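Long-range contact in putative mandelate racemase/muconate lactonizing enzyme (Bordetella bronchiseptica, PDB 3DDM), which is of unknown function but belongs to the mandelate racemase/muconate lactonizing enzyme family of the enolase superfamily: residues A[8-16]-A[78-89]. The protein carries 1 engineered substitution. Residues are numbered along the deposited sequence; the frame is centred on the assembly and turned at random.
Sequences ASITPARVR and APLLTARAFADP
Ile10 and Phe86 form a single antiparallel bridge, a hydrogen-bonded pair: Ile10 N donates to Phe86 O and Phe86 N returns a bond to Ile10 O, both at 2.9 Å. From there, Phe86 CB lies 4.1 Å from Ile10 O. With chi1 at -54°, CG sits beside the backbone N, which turns the ring back along 78-89; CD1 then lies between Ile10 O and Pro12 CD, 4.0 Å from each, and CE1 points to Leu81 O, in the ring plane, at 3.4 Å. Pro12 thus meets the ring at its edge, near its plane, while CE2 lies above one face of the Arg84 guanidinium, offset toward its rim. Pro12 also extends to the helix end, crossing Leu81 at about a right angle with CG 3.9 Å from Leu81 CG. Farther along, Val15 divides its contacts: CB meets Ala78 CB (3.9 Å), and CG2 touches both Leu81 CD2 and Thr82 CG2. Leu120 of helix 110-131 packs against Val15 and Leu81. The contact therefore joins the lead-in to strand 14-23 to the end of helix 65-81 and the following loop, within the alpha+beta N-terminal domain of the enolase superfamily, where a three-stranded antiparallel sheet precedes helices.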
loop_
_atom_site.group_PDB
_atom_site.type_symbol
_atom_site.label_atom_id
_atom_site.label_comp_id
_atom_site.label_asym_id
_atom_site.label_seq_id
_atom_site.Cartn_x
_atom_site.Cartn_y
_atom_site.Cartn_z
ATOM N N ALA A 8 -2.792 -6.524 34.421
ATOM C CA ALA A 8 -3.182 -5.082 34.354
ATOM C C ALA A 8 -3.484 -4.666 32.911
ATOM O O ALA A 8 -2.568 -4.506 32.098
ATOM C CB ALA A 8 -2.059 -4.211 34.929
ATOM N N SER A 9 -4.768 -4.483 32.605
ATOM C CA SER A 9 -5.214 -4.100 31.266
ATOM C C SER A 9 -4.586 -2.801 30.750
ATOM O O SER A 9 -4.126 -1.963 31.531
ATOM C CB SER A 9 -6.733 -3.952 31.245
ATOM O OG SER A 9 -7.112 -2.681 31.741
ATOM N N ILE A 10 -4.586 -2.645 29.428
ATOM C CA ILE A 10 -4.028 -1.465 28.777
ATOM C C ILE A 10 -5.145 -0.497 28.407
ATOM O O ILE A 10 -6.159 -0.906 27.849
ATOM C CB ILE A 10 -3.306 -1.825 27.461
ATOM C CG1 ILE A 10 -2.482 -3.101 27.634
ATOM C CG2 ILE A 10 -2.417 -0.661 27.026
ATOM C CD1 ILE A 10 -1.347 -2.963 28.599
ATOM N N THR A 11 -4.958 0.784 28.702
ATOM C CA THR A 11 -5.968 1.776 28.364
ATOM C C THR A 11 -5.307 3.009 27.767
ATOM O O THR A 11 -5.150 4.023 28.442
ATOM C CB THR A 11 -6.793 2.201 29.599
ATOM O OG1 THR A 11 -7.345 1.038 30.233
ATOM C CG2 THR A 11 -7.940 3.123 29.177
ATOM N N PRO A 12 -4.919 2.935 26.480
ATOM C CA PRO A 12 -4.265 4.041 25.774
ATOM C C PRO A 12 -5.036 5.335 25.977
ATOM O O PRO A 12 -6.264 5.320 26.016
ATOM C CB PRO A 12 -4.289 3.578 24.325
ATOM C CG PRO A 12 -4.232 2.090 24.448
ATOM C CD PRO A 12 -5.203 1.825 25.554
ATOM N N ALA A 13 -4.321 6.448 26.099
ATOM C CA ALA A 13 -4.958 7.740 26.307
ATOM C C ALA A 13 -4.465 8.788 25.322
ATOM O O ALA A 13 -5.232 9.632 24.858
ATOM C CB ALA A 13 -4.709 8.211 27.722
ATOM N N ARG A 14 -3.174 8.739 25.016
ATOM C CA ARG A 14 -2.568 9.680 24.090
ATOM C C ARG A 14 -1.578 8.897 23.252
ATOM O O ARG A 14 -0.825 8.085 23.782
ATOM C CB ARG A 14 -1.863 10.797 24.863
ATOM C CG ARG A 14 -1.059 11.767 24.006
ATOM C CD ARG A 14 -0.531 12.939 24.844
ATOM N NE ARG A 14 0.872 13.254 24.559
ATOM C CZ ARG A 14 1.904 12.477 24.892
ATOM N NH1 ARG A 14 1.705 11.328 25.532
ATOM N NH2 ARG A 14 3.143 12.842 24.576
ATOM N N VAL A 15 -1.595 9.123 21.942
ATOM C CA VAL A 15 -0.696 8.418 21.029
ATOM C C VAL A 15 -0.062 9.406 20.057
ATOM O O VAL A 15 -0.749 9.982 19.215
ATOM C CB VAL A 15 -1.459 7.350 20.221
ATOM C CG1 VAL A 15 -0.510 6.631 19.287
ATOM C CG2 VAL A 15 -2.135 6.368 21.159
ATOM N N ARG A 16 1.247 9.603 20.165
ATOM C CA ARG A 16 1.924 10.546 19.279
ATOM C C ARG A 16 3.017 9.904 18.444
ATOM O O ARG A 16 3.655 8.935 18.865
ATOM C CB ARG A 16 2.516 11.706 20.088
ATOM C CG ARG A 16 1.515 12.362 21.019
ATOM C CD ARG A 16 2.027 13.676 21.607
ATOM N NE ARG A 16 2.144 14.727 20.595
ATOM C CZ ARG A 16 2.280 16.025 20.869
ATOM N NH1 ARG A 16 2.315 16.446 22.134
ATOM N NH2 ARG A 16 2.377 16.903 19.874
ATOM N N ALA A 78 -4.647 5.967 16.235
ATOM C CA ALA A 78 -4.761 6.578 17.563
ATOM C C ALA A 78 -6.197 6.562 18.090
ATOM O O ALA A 78 -6.447 6.091 19.201
ATOM C CB ALA A 78 -4.213 8.006 17.539
ATOM N N PRO A 79 -7.161 7.075 17.296
ATOM C CA PRO A 79 -8.575 7.112 17.693
ATOM C C PRO A 79 -9.112 5.729 18.049
ATOM O O PRO A 79 -9.820 5.567 19.046
ATOM C CB PRO A 79 -9.264 7.690 16.468
ATOM C CG PRO A 79 -8.209 8.595 15.889
ATOM C CD PRO A 79 -6.967 7.747 15.997
ATOM N N LEU A 80 -8.791 4.730 17.235
ATOM C CA LEU A 80 -9.250 3.379 17.527
ATOM C C LEU A 80 -8.699 2.974 18.893
ATOM O O LEU A 80 -9.426 2.532 19.785
ATOM C CB LEU A 80 -8.741 2.398 16.469
ATOM C CG LEU A 80 -9.359 2.466 15.075
ATOM C CD1 LEU A 80 -8.673 1.461 14.179
ATOM C CD2 LEU A 80 -10.846 2.169 15.157
ATOM N N LEU A 81 -7.397 3.152 19.041
ATOM C CA LEU A 81 -6.678 2.807 20.257
ATOM C C LEU A 81 -7.169 3.502 21.539
ATOM O O LEU A 81 -7.301 2.861 22.583
ATOM C CB LEU A 81 -5.196 3.106 20.032
ATOM C CG LEU A 81 -4.133 2.147 20.552
ATOM C CD1 LEU A 81 -4.442 0.710 20.119
ATOM C CD2 LEU A 81 -2.773 2.615 20.017
ATOM N N THR A 82 -7.445 4.800 21.464
ATOM C CA THR A 82 -7.880 5.541 22.646
ATOM C C THR A 82 -9.393 5.626 22.892
ATOM O O THR A 82 -9.864 6.578 23.503
ATOM C CB THR A 82 -7.320 6.984 22.626
ATOM O OG1 THR A 82 -7.919 7.727 21.556
ATOM C CG2 THR A 82 -5.817 6.964 22.443
ATOM N N ALA A 83 -10.158 4.638 22.446
ATOM C CA ALA A 83 -11.604 4.677 22.646
ATOM C C ALA A 83 -12.112 3.521 23.509
ATOM O O ALA A 83 -13.299 3.453 23.849
ATOM C CB ALA A 83 -12.311 4.675 21.301
ATOM N N ARG A 84 -11.211 2.616 23.866
ATOM C CA ARG A 84 -11.577 1.475 24.691
ATOM C C ARG A 84 -10.353 0.944 25.413
ATOM O O ARG A 84 -9.249 1.478 25.264
ATOM C CB ARG A 84 -12.176 0.367 23.827
ATOM C CG ARG A 84 -11.324 -0.001 22.640
ATOM C CD ARG A 84 -11.794 -1.298 22.029
ATOM N NE ARG A 84 -11.586 -2.410 22.946
ATOM C CZ ARG A 84 -11.716 -3.688 22.608
ATOM N NH1 ARG A 84 -12.061 -4.013 21.368
ATOM N NH2 ARG A 84 -11.478 -4.640 23.499
ATOM N N ALA A 85 -10.556 -0.106 26.200
ATOM C CA ALA A 85 -9.470 -0.726 26.937
ATOM C C ALA A 85 -9.177 -2.068 26.281
ATOM O O ALA A 85 -9.965 -2.544 25.452
ATOM C CB ALA A 85 -9.868 -0.920 28.382
ATOM N N PHE A 86 -8.047 -2.675 26.639
ATOM C CA PHE A 86 -7.657 -3.954 26.058
ATOM C C PHE A 86 -7.045 -4.876 27.090
ATOM O O PHE A 86 -6.217 -4.464 27.893
ATOM C CB PHE A 86 -6.660 -3.734 24.912
ATOM C CG PHE A 86 -7.157 -2.785 23.855
ATOM C CD1 PHE A 86 -7.016 -1.412 24.015
ATOM C CD2 PHE A 86 -7.815 -3.267 22.725
ATOM C CE1 PHE A 86 -7.524 -0.528 23.071
ATOM C CE2 PHE A 86 -8.326 -2.394 21.775
ATOM C CZ PHE A 86 -8.181 -1.020 21.949
ATOM N N ALA A 87 -7.459 -6.134 27.065
ATOM C CA ALA A 87 -6.937 -7.099 28.012
ATOM C C ALA A 87 -5.408 -7.073 27.993
ATOM O O ALA A 87 -4.767 -7.156 29.035
ATOM C CB ALA A 87 -7.452 -8.495 27.673
ATOM N N ASP A 88 -4.835 -6.950 26.799
ATOM C CA ASP A 88 -3.384 -6.911 26.624
ATOM C C ASP A 88 -3.040 -6.372 25.235
ATOM O O ASP A 88 -3.939 -6.076 24.438
ATOM C CB ASP A 88 -2.795 -8.312 26.794
ATOM C CG ASP A 88 -3.576 -9.362 26.044
ATOM O OD1 ASP A 88 -4.017 -9.095 24.906
ATOM O OD2 ASP A 88 -3.742 -10.467 26.592
ATOM N N PRO A 89 -1.735 -6.232 24.924
ATOM C CA PRO A 89 -1.342 -5.718 23.603
ATOM C C PRO A 89 -1.843 -6.586 22.443
ATOM O O PRO A 89 -2.242 -6.068 21.400
ATOM C CB PRO A 89 0.187 -5.679 23.689
ATOM C CG PRO A 89 0.428 -5.384 25.141
ATOM C CD PRO A 89 -0.563 -6.318 25.817
#